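Side-chain contact in Pre-mRNA-processing-splicing factor 8 (Cryptococcus neoformans var. grubii serotype A, PDB 6MX6), which harbours an intein, a Hint-family domain that probably excises itself from the spliceosomal Prp8 precursor by protein splicing and joins the flanking segments: residues A[109-112]-A[113-116]. Sequence-based numbering, arbitrary orientation.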
loop_
_atom_site.group_PDB
_atom_site.type_symbol
_atom_site.label_atom_id
_atom_site.label_comp_id
_atom_site.label_asym_id
_atom_site.label_seq_id
_atom_site.Cartn_x
_atom_site.Cartn_y
_atom_site.Cartn_z
ATOM N N LEU A 109 13.695 -10.319 -4.867
ATOM C CA LEU A 109 14.909 -9.572 -5.169
ATOM C C LEU A 109 15.974 -9.808 -4.098
ATOM O O LEU A 109 15.655 -10.024 -2.927
ATOM C CB LEU A 109 14.610 -8.080 -5.266
ATOM C CG LEU A 109 13.877 -7.598 -6.515
ATOM C CD1 LEU A 109 13.394 -6.162 -6.313
ATOM C CD2 LEU A 109 14.783 -7.699 -7.730
ATOM N N PRO A 110 17.252 -9.771 -4.469
ATOM C CA PRO A 110 18.300 -9.849 -3.451
ATOM C C PRO A 110 18.273 -8.604 -2.582
ATOM O O PRO A 110 17.917 -7.517 -3.037
ATOM C CB PRO A 110 19.594 -9.950 -4.267
ATOM C CG PRO A 110 19.258 -9.419 -5.604
ATOM C CD PRO A 110 17.795 -9.647 -5.832
ATOM N N GLN A 111 18.639 -8.777 -1.309
ATOM C CA GLN A 111 18.464 -7.693 -0.341
ATOM C C GLN A 111 19.229 -6.439 -0.741
ATOM O O GLN A 111 18.794 -5.317 -0.442
ATOM C CB GLN A 111 18.885 -8.160 1.049
ATOM C CG GLN A 111 18.079 -9.332 1.568
ATOM C CD GLN A 111 18.389 -9.662 3.013
ATOM O OE1 GLN A 111 18.264 -8.810 3.903
ATOM N NE2 GLN A 111 18.799 -10.899 3.257
ATOM N N GLN A 112 20.364 -6.600 -1.425
ATOM C CA GLN A 112 21.081 -5.430 -1.907
ATOM C C GLN A 112 20.283 -4.675 -2.959
ATOM O O GLN A 112 20.417 -3.452 -3.071
ATOM C CB GLN A 112 22.441 -5.835 -2.462
ATOM C CG GLN A 112 23.519 -4.824 -2.152
ATOM C CD GLN A 112 24.901 -5.381 -2.382
ATOM O OE1 GLN A 112 25.177 -5.963 -3.430
ATOM N NE2 GLN A 112 25.776 -5.223 -1.392
ATOM N N GLU A 113 19.459 -5.373 -3.741
ATOM C CA GLU A 113 18.551 -4.666 -4.635
ATOM C C GLU A 113 17.366 -4.096 -3.867
ATOM O O GLU A 113 16.951 -2.960 -4.123
ATOM C CB GLU A 113 18.063 -5.591 -5.753
ATOM C CG GLU A 113 19.047 -5.772 -6.894
ATOM C CD GLU A 113 19.397 -4.462 -7.569
ATOM O OE1 GLU A 113 18.470 -3.684 -7.888
ATOM O OE2 GLU A 113 20.606 -4.206 -7.770
ATOM N N GLN A 114 16.828 -4.861 -2.908
ATOM C CA GLN A 114 15.665 -4.395 -2.156
ATOM C C GLN A 114 15.938 -3.060 -1.476
ATOM O O GLN A 114 15.065 -2.186 -1.449
ATOM C CB GLN A 114 15.251 -5.423 -1.107
ATOM C CG GLN A 114 14.642 -6.697 -1.644
ATOM C CD GLN A 114 14.317 -7.674 -0.527
ATOM O OE1 GLN A 114 15.001 -7.715 0.493
ATOM N NE2 GLN A 114 13.269 -8.458 -0.710
ATOM N N GLN A 115 17.143 -2.886 -0.918
ATOM C CA GLN A 115 17.426 -1.667 -0.162
ATOM C C GLN A 115 17.372 -0.402 -1.018
ATOM O O GLN A 115 17.325 0.700 -0.459
ATOM C CB GLN A 115 18.793 -1.774 0.523
ATOM C CG GLN A 115 19.948 -1.777 -0.457
ATOM C CD GLN A 115 21.271 -2.121 0.188
ATOM O OE1 GLN A 115 21.320 -2.572 1.334
ATOM N NE2 GLN A 115 22.358 -1.908 -0.548
ATOM N N LYS A 116 17.382 -0.529 -2.345
ATOM C CA LYS A 116 17.266 0.625 -3.231
ATOM C C LYS A 116 15.848 1.164 -3.311
ATOM O O LYS A 116 15.655 2.295 -3.772
ATOM C CB LYS A 116 17.731 0.264 -4.645
ATOM C CG LYS A 116 19.178 -0.186 -4.740
ATOM C CD LYS A 116 19.488 -0.724 -6.135
ATOM C CE LYS A 116 20.949 -1.124 -6.270
ATOM N NZ LYS A 116 21.270 -1.576 -7.652
#
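The carboxamide of Q114 lies flat beneath the carbonyl oxygen of L109, which stands almost directly over one face, 3.6 Å from CD. At its oxygen end, OE1 approaches CG of Q111, also at 3.6 Å; the two amide planes are turned 65° apart. With CG beside the backbone N (chi1 -70°) and the chain then extended, the Q114 side chain runs back along the first turn, laying its CG against CB of L109. Glutamine suits this place because its methylenes can pack while NE2 donates a hydrogen bond to the carbonyl oxygen of F106. CA and CG of Q112 both lie over one face of the Q115 amide, CA 3.9 Å from CD and CG 3.5 Å from NE2. These long polar chains travel together in one direction, as fits an exposed surface.

P110 occupies the N-cap position, whose backbone N-H no helical hydrogen bond needs, so proline is tolerated; its ring restrains phi. Its carbonyl oxygen accepts a good bond from Q114 N at 2.9 Å and a weak one from E113 N, while its ring CG touches CG of E113. Q115 N to Q111 O, 3.0 Å, continues the i to i+4 pattern. The E113 chain bends at its second torsion, and OE2 receives NZ of the extended K116 chain at 2.7 Å. This salt bridge meets the carboxylate on its syn side, 28° out of plane; a spacing of three residues, about one helical turn, brings the opposite charges together.

The short helix 111-114 lies at the periphery of the beta-rich Hint fold, the contact centred about 19 Å from the chain's centre, and links helix 103-108 to strand 117-120 of the six-stranded antiparallel sheet. F106 ties it to the preceding helix, and K116 pairs through its backbone with E76, on strand 70-76, where the chain enters that sheet.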